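Local coordinates for protein dihydroorotase (Campylobacter jejuni subsp. jejuni, PDB 3PNU) that probably catalyses the reversible, zinc-dependent cyclisation of carbamoyl aspartate to dihydroorotate, the third step of de novo pyrimidine synthesis, at residues N29-H34 against N309-Y314; P48-D53 against F280-I285; P140-M145 against K178-L183; E188-K193 against E243-L248. One frame throughout, in Å; residues are numbered along the deposited sequence.

Overall arrangement
All four contacts join parts of the TIM barrel. Contacts 1, 2 and 4 are buried, their centres about 11 to 13 Å from that of the chain. At the zinc site, H34 of contact 1 and H189 of contact 4 bind different zinc ions, and one water is a ligand of both. Their segments nonetheless meet mainly through carbon and sulfur atoms, with no hydrogen bond across. Contact 2, on helix 40-51 just after strand 31-35 of contact 1, adds a water bridge to apolar packing. Contact 3 lies farther out, at about 23 Å, yet is also mostly buried. It joins outer helix 135-147 to the turn after helix 170-179, around the F180 ring.

Contact 1 of 4, residues N29-H34 against N309-Y314; sequences NPLDMH and NTCKIY. With ZN (zinc ion), chain D.
M33 and T310 meet tip to tip in the apolar part of this contact. The M33 CE methyl lies 3.4 Å from T310 CG2, and its SD rests on the same methyl. The thioether chain bends at both chi2 and chi3 (-59° and -70°), which brings the methyl to the end of the threonine. CE also comes within 4.1 Å of Y314 CE1, oblique to the tyrosine ring. L31, two residues earlier, points to the same helix. Its CD1 sits 3.8 Å from T310 CG2 and 3.9 Å from C311 SG. No hydrogen bond links the two segments.

Within 29-34, H34 N donates to D32 OD1 over 3.1 Å, forming an Asx turn. The hydrogen comes from above the carboxylate plane. D32 OD2 is held by S260.

H34 NE2 binds a zinc ion at 2.1 Å, together with H36, carboxylated K116, D261 and a water shared with the second zinc. H34 ND1 is hydrogen-bonded to E188 OE1, which would fix the rotation of the imidazole. M33 and the metal ligand H34 are thus neighbours in the chain but serve different sides of it.

In the fold, helix 299-314 packs here against strand 31-35. M257 of strand 256-258 touches T310 and Y314 from one neighbouring strand, and V58 of strand 56-59 touches M33 from another.

Contact 2 of 4, residues P48-D53 against F280-I285; sequences PLSARD and FSAPVI
The F280 ring is met at its edge by L49. The leucine CD1 methyl lies near the ring plane, 3.7 Å from F280 CZ, and the two side chains cross at about a right angle. F280 CG lies opposite the backbone N (chi1 172°), and this swings the ring out to the leucine. S262 and P264 also touch the phenylalanine. The second flat group is the D53 carboxylate. Its OD1 forms a salt bridge with R52 NE at 2.8 Å. Its OD2 accepts from a water that also donates to A282 O, at 2.9 Å from each of these two oxygens. This water is the polar link between the segments, as no direct hydrogen bond crosses.

The remaining contacts are small. L49 CB lies 4.3 Å from P283 CD, and the backbones approach to 5.5 Å between L49 CA and P283 CA. S50 OG packs 3.4 Å from A282 CB. Short side chains at S50 and A282 go with the close approach of their CA atoms, 5.6 Å from S50 CA to A282 CA. Y337 of strand 337-338 touches both L49 and P283.

The arrangement belongs to the TIM barrel. Helix 40-51, which follows strand 31-35, meets the loop that leads from strand 256-258 to helix 285-296. That loop carries zinc ligand D261 and A277, a predicted substrate-binding residue.

Contact 3 of 4, residues P140-M145 against K178-L183; sequences PTLEAM and KHFPRL
The backbones come within 7.0 Å at M145 CA and L183 CA, where helix 135-147 faces a type I beta turn, F180 to L183, that follows helix 170-179 and is closed by L183 N bonding to F180 O. The two helices flank strand 152-154 in sequence, within the alternating beta-alpha order of the TIM barrel.

L142 lies over one face of the F180 ring. Its CB makes a CH-pi contact 3.8 Å from the ring centroid, 15° off the normal. Its CD1 reaches F180 CE2 at 3.5 Å. E143 meets the same ring at its edge, with CG 3.9 Å from F180 CE1. The ring is therefore fitted on a face and at an edge by successive helix residues. L183 adds the other apolar patch. With CG turned away from the backbone N (chi1 -178°), both its methyls face helix 135-147. L142 CD2 and L183 CD2 are 4.0 Å apart, while L183 CD1 lies 3.8 Å from M145 CB.

Contact 4 of 4, residues E188-K193 against E243-L248; sequences EHITTK and EALCEL. With ZN (zinc ion), chain C.
L245 presses a methyl against a backbone carbonyl: its CD2 lies only 3.3 Å from I190 O. This is packing, and no hydrogen bond joins the segments. The same methyl also meets the I190 side chain, with CD2 3.5 Å from I190 CG1. The two side chains slide past each other in opposite directions. I190 CG1 takes the crowded position between the backbone N and the carbonyl carbon (chi1 63°), which brings its CD1 toward the helix. The other L245 branch, CD1, touches T191 CA at 3.7 Å. Farther along, K193 CG lies 4.1 Å from A244 CB, while the extended lysine chain runs on away from the helix.

T191, T192 and H189 have polar partners away from helix 239-250. T191 OG1 is hydrogen-bonded to E166 and K237. T192 is an N-cap, its OG1 bonding to L195 N of helix 193-201. H189 NE2 binds a zinc ion at 2.0 Å, with H155, carboxylated K116 and a water. E188 CB lies over the centre of one face of the H189 ring.

The segment 188-193 thus leads from the metal at the end of strand 185-187 to the start of helix 193-201. Helix 239-250 packs on its outer part. C196 of helix 193-201 touches A244, L245 and L248, and I209 of strand 205-209 touches both I190 and L245.

Contact 1 of 4, residues N29-H34 against N309-Y314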
loop_
_atom_site.group_PDB
_atom_site.type_symbol
_atom_site.label_atom_id
_atom_site.label_comp_id
_atom_site.label_asym_id
_atom_site.label_seq_id
_atom_site.Cartn_x
_atom_site.Cartn_y
_atom_site.Cartn_z
ATOM N N ASN A 29 -23.103 -14.435 24.415
ATOM C CA ASN A 29 -23.170 -15.093 23.112
ATOM C C ASN A 29 -22.513 -14.325 21.946
ATOM O O ASN A 29 -23.159 -14.042 20.942
ATOM C CB ASN A 29 -24.640 -15.411 22.762
ATOM C CG ASN A 29 -25.264 -16.474 23.684
ATOM O OD1 ASN A 29 -24.587 -17.386 24.155
ATOM N ND2 ASN A 29 -26.568 -16.359 23.919
ATOM N N PRO A 30 -21.231 -13.980 22.085
ATOM C CA PRO A 30 -20.543 -13.286 21.002
ATOM C C PRO A 30 -20.504 -14.112 19.733
ATOM O O PRO A 30 -20.269 -15.325 19.756
ATOM C CB PRO A 30 -19.114 -13.101 21.534
ATOM C CG PRO A 30 -18.983 -14.070 22.660
ATOM C CD PRO A 30 -20.350 -14.217 23.236
ATOM N N LEU A 31 -20.732 -13.442 18.621
ATOM C CA LEU A 31 -20.714 -14.101 17.347
ATOM C C LEU A 31 -19.662 -13.481 16.451
ATOM O O LEU A 31 -19.526 -12.267 16.413
ATOM C CB LEU A 31 -22.095 -13.967 16.722
ATOM C CG LEU A 31 -23.181 -14.734 17.482
ATOM C CD1 LEU A 31 -24.601 -14.278 17.108
ATOM C CD2 LEU A 31 -23.001 -16.220 17.242
ATOM N N ASP A 32 -18.895 -14.320 15.762
ATOM C CA ASP A 32 -17.937 -13.832 14.780
ATOM C C ASP A 32 -18.549 -14.203 13.451
ATOM O O ASP A 32 -18.490 -15.366 13.039
ATOM C CB ASP A 32 -16.536 -14.437 14.936
ATOM C CG ASP A 32 -15.544 -13.897 13.861
ATOM O OD1 ASP A 32 -16.001 -13.252 12.889
ATOM O OD2 ASP A 32 -14.320 -14.111 13.980
ATOM N N MET A 33 -19.145 -13.220 12.771
ATOM C CA MET A 33 -19.855 -13.499 11.496
ATOM C C MET A 33 -19.006 -13.569 10.224
ATOM O O MET A 33 -19.555 -13.614 9.116
ATOM C CB MET A 33 -21.014 -12.521 11.317
ATOM C CG MET A 33 -21.982 -12.521 12.521
ATOM S SD MET A 33 -22.731 -14.138 12.872
ATOM C CE MET A 33 -23.850 -14.356 11.489
ATOM N N HIS A 34 -17.683 -13.610 10.368
ATOM C CA HIS A 34 -16.802 -13.737 9.202
ATOM C C HIS A 34 -15.452 -14.290 9.657
ATOM O O HIS A 34 -14.614 -13.534 10.110
ATOM C CB HIS A 34 -16.617 -12.365 8.515
ATOM C CG HIS A 34 -15.911 -12.438 7.200
ATOM N ND1 HIS A 34 -16.504 -12.055 6.014
ATOM C CD2 HIS A 34 -14.666 -12.873 6.874
ATOM C CE1 HIS A 34 -15.648 -12.232 5.021
ATOM N NE2 HIS A 34 -14.527 -12.731 5.514
ATOM N N ASN A 309 -27.511 -7.902 17.176
ATOM C CA ASN A 309 -27.897 -7.525 15.821
ATOM C C ASN A 309 -28.033 -8.768 14.965
ATOM O O ASN A 309 -29.035 -8.962 14.277
ATOM C CB ASN A 309 -26.904 -6.542 15.190
ATOM C CG ASN A 309 -26.903 -5.176 15.877
ATOM O OD1 ASN A 309 -27.616 -4.974 16.852
ATOM N ND2 ASN A 309 -26.085 -4.231 15.364
ATOM N N THR A 310 -27.017 -9.618 15.010
ATOM C CA THR A 310 -27.057 -10.844 14.260
ATOM C C THR A 310 -28.246 -11.667 14.727
ATOM O O THR A 310 -29.017 -12.146 13.914
ATOM C CB THR A 310 -25.799 -11.671 14.477
ATOM O OG1 THR A 310 -24.668 -10.966 13.955
ATOM C CG2 THR A 310 -25.923 -13.012 13.795
ATOM N N CYS A 311 -28.401 -11.822 16.036
ATOM C CA CYS A 311 -29.518 -12.624 16.573
ATOM C C CYS A 311 -30.871 -12.143 16.080
ATOM O O CYS A 311 -31.709 -12.954 15.717
ATOM C CB CYS A 311 -29.488 -12.712 18.104
ATOM S SG CYS A 311 -28.144 -13.772 18.714
ATOM N N LYS A 312 -31.067 -10.836 16.041
ATOM C CA LYS A 312 -32.337 -10.276 15.580
ATOM C C LYS A 312 -32.550 -10.461 14.069
ATOM O O LYS A 312 -33.633 -10.818 13.636
ATOM C CB LYS A 312 -32.438 -8.794 15.954
ATOM C CG LYS A 312 -33.750 -8.185 15.524
ATOM C CD LYS A 312 -33.946 -6.796 16.067
ATOM C CE LYS A 312 -35.317 -6.266 15.671
ATOM N NZ LYS A 312 -35.581 -4.975 16.358
ATOM N N ILE A 313 -31.498 -10.234 13.286
ATOM C CA ILE A 313 -31.538 -10.372 11.835
ATOM C C ILE A 313 -31.899 -11.768 11.367
ATOM O O ILE A 313 -32.677 -11.931 10.418
ATOM C CB ILE A 313 -30.179 -9.983 11.224
ATOM C CG1 ILE A 313 -29.992 -8.472 11.337
ATOM C CG2 ILE A 313 -30.099 -10.439 9.754
ATOM C CD1 ILE A 313 -28.609 -7.986 10.983
ATOM N N TYR A 314 -31.345 -12.776 12.031
ATOM C CA TYR A 314 -31.582 -14.170 11.637
ATOM C C TYR A 314 -32.514 -14.973 12.561
ATOM O O TYR A 314 -32.893 -16.078 12.204
ATOM C CB TYR A 314 -30.247 -14.934 11.507
ATOM C CG TYR A 314 -29.304 -14.385 10.468
ATOM C CD1 TYR A 314 -28.236 -13.577 10.833
ATOM C CD2 TYR A 314 -29.493 -14.646 9.107
ATOM C CE1 TYR A 314 -27.378 -13.065 9.893
ATOM C CE2 TYR A 314 -28.638 -14.128 8.161
ATOM C CZ TYR A 314 -27.573 -13.337 8.567
ATOM O OH TYR A 314 -26.694 -12.804 7.645
HETATM ZN ZN ZN D . -12.836 -13.274 4.372
HETATM O O HOH W 1 -11.912 -11.307 3.330
#

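Contact 2 of 4, residues P48-D53 against F280-I285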
loop_
_atom_site.group_PDB
_atom_site.type_symbol
_atom_site.label_atom_id
_atom_site.label_comp_id
_atom_site.label_asym_id
_atom_site.label_seq_id
_atom_site.Cartn_x
_atom_site.Cartn_y
_atom_site.Cartn_z
ATOM N N PRO A 48 -9.214 -23.351 18.074
ATOM C CA PRO A 48 -9.381 -23.129 19.508
ATOM C C PRO A 48 -9.289 -21.680 19.925
ATOM O O PRO A 48 -9.929 -21.273 20.873
ATOM C CB PRO A 48 -8.208 -23.901 20.112
ATOM C CG PRO A 48 -8.054 -25.076 19.198
ATOM C CD PRO A 48 -8.338 -24.513 17.804
ATOM N N LEU A 49 -8.499 -20.899 19.218
ATOM C CA LEU A 49 -8.338 -19.494 19.585
ATOM C C LEU A 49 -9.649 -18.695 19.418
ATOM O O LEU A 49 -9.866 -17.690 20.104
ATOM C CB LEU A 49 -7.171 -18.893 18.805
ATOM C CG LEU A 49 -5.836 -19.579 19.147
ATOM C CD1 LEU A 49 -4.715 -19.141 18.206
ATOM C CD2 LEU A 49 -5.452 -19.308 20.607
ATOM N N SER A 50 -10.515 -19.170 18.523
ATOM C CA SER A 50 -11.834 -18.552 18.282
ATOM C C SER A 50 -12.920 -19.248 19.094
ATOM O O SER A 50 -13.730 -18.598 19.731
ATOM C CB SER A 50 -12.218 -18.626 16.790
ATOM O OG SER A 50 -11.347 -17.860 15.980
ATOM N N ALA A 51 -12.923 -20.580 19.046
ATOM C CA ALA A 51 -13.928 -21.410 19.732
ATOM C C ALA A 51 -14.021 -21.103 21.212
ATOM O O ALA A 51 -15.072 -21.270 21.820
ATOM C CB ALA A 51 -13.643 -22.905 19.511
ATOM N N ARG A 52 -12.918 -20.657 21.788
ATOM C CA ARG A 52 -12.875 -20.296 23.195
ATOM C C ARG A 52 -13.603 -18.976 23.493
ATOM O O ARG A 52 -14.268 -18.856 24.511
ATOM C CB ARG A 52 -11.412 -20.199 23.654
ATOM C CG ARG A 52 -11.217 -19.382 24.923
ATOM C CD ARG A 52 -9.746 -18.975 25.114
ATOM N NE ARG A 52 -9.651 -17.655 25.740
ATOM C CZ ARG A 52 -8.517 -17.034 26.052
ATOM N NH1 ARG A 52 -7.345 -17.610 25.829
ATOM N NH2 ARG A 52 -8.561 -15.831 26.607
ATOM N N ASP A 53 -13.489 -17.985 22.615
ATOM C CA ASP A 53 -14.099 -16.664 22.884
ATOM C C ASP A 53 -15.469 -16.445 22.238
ATOM O O ASP A 53 -16.162 -15.509 22.584
ATOM C CB ASP A 53 -13.133 -15.525 22.462
ATOM C CG ASP A 53 -11.785 -15.548 23.238
ATOM O OD1 ASP A 53 -11.563 -16.496 24.026
ATOM O OD2 ASP A 53 -10.950 -14.621 23.057
ATOM N N PHE A 280 -4.703 -11.800 11.332
ATOM C CA PHE A 280 -5.167 -12.898 12.195
ATOM C C PHE A 280 -5.413 -12.283 13.539
ATOM O O PHE A 280 -4.515 -12.223 14.373
ATOM C CB PHE A 280 -4.129 -14.021 12.280
ATOM C CG PHE A 280 -4.461 -15.081 13.295
ATOM C CD1 PHE A 280 -5.487 -15.986 13.062
ATOM C CD2 PHE A 280 -3.736 -15.183 14.473
ATOM C CE1 PHE A 280 -5.793 -16.966 13.993
ATOM C CE2 PHE A 280 -4.029 -16.162 15.407
ATOM C CZ PHE A 280 -5.059 -17.058 15.169
ATOM N N SER A 281 -6.646 -11.820 13.731
ATOM C CA SER A 281 -7.055 -11.112 14.948
ATOM C C SER A 281 -7.842 -11.938 15.991
ATOM O O SER A 281 -8.158 -11.426 17.053
ATOM C CB SER A 281 -7.921 -9.921 14.522
ATOM O OG SER A 281 -9.022 -10.361 13.721
ATOM N N ALA A 282 -8.149 -13.197 15.684
ATOM C CA ALA A 282 -8.965 -14.050 16.582
ATOM C C ALA A 282 -8.591 -13.950 18.053
ATOM O O ALA A 282 -9.430 -13.630 18.887
ATOM C CB ALA A 282 -8.926 -15.500 16.129
ATOM N N PRO A 283 -7.323 -14.213 18.386
ATOM C CA PRO A 283 -6.937 -14.171 19.799
ATOM C C PRO A 283 -7.101 -12.863 20.538
ATOM O O PRO A 283 -7.115 -12.870 21.741
ATOM C CB PRO A 283 -5.442 -14.520 19.778
ATOM C CG PRO A 283 -5.070 -14.720 18.332
ATOM C CD PRO A 283 -6.312 -14.881 17.551
ATOM N N VAL A 284 -7.244 -11.751 19.848
ATOM C CA VAL A 284 -7.272 -10.468 20.548
ATOM C C VAL A 284 -8.543 -9.641 20.383
ATOM O O VAL A 284 -8.635 -8.532 20.922
ATOM C CB VAL A 284 -6.042 -9.630 20.092
ATOM C CG1 VAL A 284 -4.731 -10.322 20.501
ATOM C CG2 VAL A 284 -6.053 -9.419 18.553
ATOM N N ILE A 285 -9.540 -10.196 19.688
ATOM C CA ILE A 285 -10.790 -9.456 19.373
ATOM C C ILE A 285 -11.546 -8.883 20.553
ATOM O O ILE A 285 -11.778 -7.672 20.633
ATOM C CB ILE A 285 -11.801 -10.346 18.626
ATOM C CG1 ILE A 285 -11.268 -10.745 17.255
ATOM C CG2 ILE A 285 -13.132 -9.606 18.481
ATOM C CD1 ILE A 285 -11.968 -11.929 16.643
HETATM O O HOH W 2 -11.048 -12.567 21.039
#

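Contact 3 of 4, residues P140-M145 against K178-L183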
loop_
_atom_site.group_PDB
_atom_site.type_symbol
_atom_site.label_atom_id
_atom_site.label_comp_id
_atom_site.label_asym_id
_atom_site.label_seq_id
_atom_site.Cartn_x
_atom_site.Cartn_y
_atom_site.Cartn_z
ATOM N N PRO A 140 -31.803 -17.846 -11.425
ATOM C CA PRO A 140 -32.367 -19.052 -10.790
ATOM C C PRO A 140 -31.861 -19.289 -9.365
ATOM O O PRO A 140 -32.652 -19.540 -8.456
ATOM C CB PRO A 140 -31.923 -20.184 -11.730
ATOM C CG PRO A 140 -31.701 -19.507 -13.054
ATOM C CD PRO A 140 -31.150 -18.151 -12.708
ATOM N N THR A 141 -30.549 -19.203 -9.189
ATOM C CA THR A 141 -29.924 -19.415 -7.896
ATOM C C THR A 141 -30.330 -18.392 -6.838
ATOM O O THR A 141 -30.716 -18.768 -5.729
ATOM C CB THR A 141 -28.431 -19.359 -8.039
ATOM O OG1 THR A 141 -28.035 -20.249 -9.086
ATOM C CG2 THR A 141 -27.733 -19.727 -6.707
ATOM N N LEU A 142 -30.259 -17.102 -7.165
ATOM C CA LEU A 142 -30.598 -16.070 -6.179
ATOM C C LEU A 142 -32.078 -16.070 -5.794
ATOM O O LEU A 142 -32.435 -15.679 -4.663
ATOM C CB LEU A 142 -30.146 -14.681 -6.647
ATOM C CG LEU A 142 -28.633 -14.525 -6.871
ATOM C CD1 LEU A 142 -28.316 -13.092 -7.247
ATOM C CD2 LEU A 142 -27.850 -14.931 -5.662
ATOM N N GLU A 143 -32.938 -16.502 -6.718
ATOM C CA GLU A 143 -34.368 -16.587 -6.428
ATOM C C GLU A 143 -34.665 -17.746 -5.496
ATOM O O GLU A 143 -35.485 -17.618 -4.606
ATOM C CB GLU A 143 -35.206 -16.677 -7.700
ATOM C CG GLU A 143 -35.319 -15.339 -8.416
ATOM C CD GLU A 143 -36.282 -15.368 -9.606
ATOM O OE1 GLU A 143 -36.626 -16.482 -10.094
ATOM O OE2 GLU A 143 -36.688 -14.267 -10.056
ATOM N N ALA A 144 -34.003 -18.873 -5.707
ATOM C CA ALA A 144 -34.171 -20.026 -4.833
ATOM C C ALA A 144 -33.664 -19.622 -3.447
ATOM O O ALA A 144 -34.329 -19.886 -2.430
ATOM C CB ALA A 144 -33.406 -21.217 -5.352
ATOM N N MET A 145 -32.504 -18.954 -3.401
ATOM C CA MET A 145 -31.938 -18.515 -2.121
ATOM C C MET A 145 -32.899 -17.607 -1.416
ATOM O O MET A 145 -33.052 -17.670 -0.195
ATOM C CB MET A 145 -30.605 -17.807 -2.300
ATOM C CG MET A 145 -29.472 -18.747 -2.645
ATOM S SD MET A 145 -27.875 -17.936 -2.784
ATOM C CE MET A 145 -27.628 -17.264 -1.137
ATOM N N LYS A 178 -32.032 -4.453 -5.895
ATOM C CA LYS A 178 -33.245 -4.064 -6.606
ATOM C C LYS A 178 -33.885 -5.253 -7.327
ATOM O O LYS A 178 -35.098 -5.399 -7.319
ATOM C CB LYS A 178 -32.948 -2.930 -7.585
ATOM C CG LYS A 178 -32.510 -1.662 -6.883
ATOM C CD LYS A 178 -32.450 -0.436 -7.798
ATOM C CE LYS A 178 -31.363 -0.511 -8.830
ATOM N NZ LYS A 178 -31.365 0.744 -9.653
ATOM N N HIS A 179 -33.057 -6.097 -7.935
ATOM C CA HIS A 179 -33.529 -7.254 -8.658
ATOM C C HIS A 179 -33.916 -8.405 -7.748
ATOM O O HIS A 179 -34.687 -9.250 -8.153
ATOM C CB HIS A 179 -32.481 -7.747 -9.650
ATOM C CG HIS A 179 -32.428 -6.974 -10.931
ATOM N ND1 HIS A 179 -31.603 -5.883 -11.121
ATOM C CD2 HIS A 179 -33.083 -7.152 -12.104
ATOM C CE1 HIS A 179 -31.758 -5.417 -12.348
ATOM N NE2 HIS A 179 -32.649 -6.169 -12.965
ATOM N N PHE A 180 -33.391 -8.458 -6.530
ATOM C CA PHE A 180 -33.706 -9.563 -5.619
ATOM C C PHE A 180 -34.045 -8.983 -4.257
ATOM O O PHE A 180 -33.323 -9.193 -3.299
ATOM C CB PHE A 180 -32.529 -10.526 -5.552
ATOM C CG PHE A 180 -32.147 -11.106 -6.896
ATOM C CD1 PHE A 180 -32.846 -12.178 -7.434
ATOM C CD2 PHE A 180 -31.100 -10.580 -7.623
ATOM C CE1 PHE A 180 -32.501 -12.700 -8.667
ATOM C CE2 PHE A 180 -30.754 -11.102 -8.839
ATOM C CZ PHE A 180 -31.453 -12.162 -9.366
ATOM N N PRO A 181 -35.175 -8.279 -4.167
ATOM C CA PRO A 181 -35.538 -7.542 -2.972
ATOM C C PRO A 181 -35.878 -8.337 -1.730
ATOM O O PRO A 181 -35.938 -7.747 -0.654
ATOM C CB PRO A 181 -36.735 -6.691 -3.423
ATOM C CG PRO A 181 -37.325 -7.441 -4.583
ATOM C CD PRO A 181 -36.232 -8.252 -5.200
ATOM N N ARG A 182 -36.094 -9.640 -1.857
ATOM C CA ARG A 182 -36.391 -10.467 -0.694
ATOM C C ARG A 182 -35.168 -11.273 -0.291
ATOM O O ARG A 182 -35.233 -12.083 0.624
ATOM C CB ARG A 182 -37.578 -11.398 -0.973
ATOM C CG ARG A 182 -38.857 -10.649 -1.370
ATOM C CD ARG A 182 -39.994 -11.603 -1.732
ATOM N NE ARG A 182 -39.578 -12.630 -2.694
ATOM C CZ ARG A 182 -39.488 -12.469 -4.018
ATOM N NH1 ARG A 182 -39.759 -11.296 -4.592
ATOM N NH2 ARG A 182 -39.098 -13.499 -4.772
ATOM N N LEU A 183 -34.055 -11.063 -0.984
ATOM C CA LEU A 183 -32.811 -11.759 -0.660
ATOM C C LEU A 183 -32.022 -10.954 0.386
ATOM O O LEU A 183 -31.919 -9.735 0.284
ATOM C CB LEU A 183 -31.964 -11.889 -1.917
ATOM C CG LEU A 183 -30.621 -12.627 -1.864
ATOM C CD1 LEU A 183 -30.773 -14.118 -1.495
ATOM C CD2 LEU A 183 -29.933 -12.514 -3.193
#

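Contact 4 of 4, residues E188-K193 against E243-L248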
loop_
_atom_site.group_PDB
_atom_site.type_symbol
_atom_site.label_atom_id
_atom_site.label_comp_id
_atom_site.label_asym_id
_atom_site.label_seq_id
_atom_site.Cartn_x
_atom_site.Cartn_y
_atom_site.Cartn_z
ATOM N N GLU A 188 -19.895 -8.096 3.130
ATOM C CA GLU A 188 -18.838 -8.460 4.088
ATOM C C GLU A 188 -17.746 -7.440 4.211
ATOM O O GLU A 188 -17.485 -6.671 3.279
ATOM C CB GLU A 188 -18.217 -9.802 3.724
ATOM C CG GLU A 188 -19.193 -10.960 3.849
ATOM C CD GLU A 188 -19.675 -11.180 5.290
ATOM O OE1 GLU A 188 -18.974 -10.778 6.271
ATOM O OE2 GLU A 188 -20.760 -11.772 5.426
ATOM N N HIS A 189 -17.085 -7.460 5.372
ATOM C CA HIS A 189 -16.002 -6.525 5.714
ATOM C C HIS A 189 -16.024 -5.203 4.947
ATOM O O HIS A 189 -15.158 -4.935 4.121
ATOM C CB HIS A 189 -14.641 -7.181 5.569
ATOM C CG HIS A 189 -14.469 -7.971 4.314
ATOM N ND1 HIS A 189 -14.657 -7.433 3.063
ATOM C CD2 HIS A 189 -14.074 -9.253 4.119
ATOM C CE1 HIS A 189 -14.427 -8.363 2.149
ATOM N NE2 HIS A 189 -14.055 -9.470 2.765
ATOM N N ILE A 190 -17.013 -4.370 5.213
ATOM C CA ILE A 190 -17.060 -3.093 4.517
ATOM C C ILE A 190 -15.962 -2.208 5.059
ATOM O O ILE A 190 -15.603 -2.281 6.250
ATOM C CB ILE A 190 -18.405 -2.414 4.584
ATOM C CG1 ILE A 190 -18.805 -2.056 6.027
ATOM C CG2 ILE A 190 -19.471 -3.315 3.927
ATOM C CD1 ILE A 190 -20.051 -1.086 6.083
ATOM N N THR A 191 -15.428 -1.374 4.177
ATOM C CA THR A 191 -14.310 -0.513 4.496
ATOM C C THR A 191 -14.412 0.900 3.958
ATOM O O THR A 191 -13.461 1.640 4.052
ATOM C CB THR A 191 -13.061 -1.112 3.872
ATOM O OG1 THR A 191 -13.220 -1.130 2.445
ATOM C CG2 THR A 191 -12.834 -2.563 4.393
ATOM N N THR A 192 -15.552 1.267 3.395
ATOM C CA THR A 192 -15.720 2.568 2.795
ATOM C C THR A 192 -16.974 3.279 3.262
ATOM O O THR A 192 -17.982 2.659 3.630
ATOM C CB THR A 192 -15.900 2.439 1.273
ATOM O OG1 THR A 192 -17.093 1.692 1.001
ATOM C CG2 THR A 192 -14.689 1.753 0.608
ATOM N N LYS A 193 -16.923 4.595 3.208
ATOM C CA LYS A 193 -18.071 5.408 3.539
ATOM C C LYS A 193 -19.168 5.124 2.508
ATOM O O LYS A 193 -20.352 5.136 2.825
ATOM C CB LYS A 193 -17.669 6.870 3.532
ATOM C CG LYS A 193 -18.776 7.848 3.931
ATOM C CD LYS A 193 -18.207 9.237 4.080
ATOM C CE LYS A 193 -19.289 10.266 4.357
ATOM N NZ LYS A 193 -18.698 11.625 4.533
ATOM N N GLU A 243 -13.935 6.556 10.119
ATOM C CA GLU A 243 -14.872 7.235 10.982
ATOM C C GLU A 243 -16.295 6.733 10.720
ATOM O O GLU A 243 -17.018 6.441 11.664
ATOM C CB GLU A 243 -14.782 8.754 10.799
ATOM C CG GLU A 243 -13.485 9.411 11.292
ATOM C CD GLU A 243 -13.316 9.402 12.813
ATOM O OE1 GLU A 243 -13.206 10.504 13.406
ATOM O OE2 GLU A 243 -13.309 8.309 13.418
ATOM N N ALA A 244 -16.691 6.601 9.453
ATOM C CA ALA A 244 -18.045 6.126 9.142
ATOM C C ALA A 244 -18.273 4.703 9.656
ATOM O O ALA A 244 -19.361 4.393 10.145
ATOM C CB ALA A 244 -18.324 6.211 7.674
ATOM N N LEU A 245 -17.250 3.843 9.551
ATOM C CA LEU A 245 -17.354 2.470 10.054
ATOM C C LEU A 245 -17.536 2.500 11.580
ATOM O O LEU A 245 -18.371 1.773 12.126
ATOM C CB LEU A 245 -16.113 1.642 9.688
ATOM C CG LEU A 245 -15.871 1.394 8.189
ATOM C CD1 LEU A 245 -14.463 0.890 7.889
ATOM C CD2 LEU A 245 -16.912 0.421 7.641
ATOM N N CYS A 246 -16.743 3.338 12.259
ATOM C CA CYS A 246 -16.818 3.460 13.715
ATOM C C CYS A 246 -18.188 3.985 14.171
ATOM O O CYS A 246 -18.755 3.502 15.132
ATOM C CB CYS A 246 -15.693 4.365 14.250
ATOM S SG CYS A 246 -14.085 3.622 14.162
ATOM N N GLU A 247 -18.710 4.972 13.471
ATOM C CA GLU A 247 -20.016 5.528 13.785
ATOM C C GLU A 247 -21.106 4.437 13.717
ATOM O O GLU A 247 -22.006 4.407 14.552
ATOM C CB GLU A 247 -20.292 6.713 12.854
ATOM C CG GLU A 247 -21.574 7.514 13.101
ATOM C CD GLU A 247 -22.831 6.892 12.474
ATOM O OE1 GLU A 247 -23.932 7.473 12.647
ATOM O OE2 GLU A 247 -22.726 5.840 11.797
ATOM N N LEU A 248 -21.014 3.520 12.759
ATOM C CA LEU A 248 -22.018 2.462 12.649
ATOM C C LEU A 248 -21.848 1.439 13.754
ATOM O O LEU A 248 -22.816 1.009 14.366
ATOM C CB LEU A 248 -21.969 1.758 11.286
ATOM C CG LEU A 248 -22.422 2.517 10.031
ATOM C CD1 LEU A 248 -22.273 1.612 8.813
ATOM C CD2 LEU A 248 -23.870 3.006 10.136
HETATM ZN ZN ZN C . -13.401 -11.232 1.965
HETATM O O HOH W 1 -11.912 -11.307 3.330
#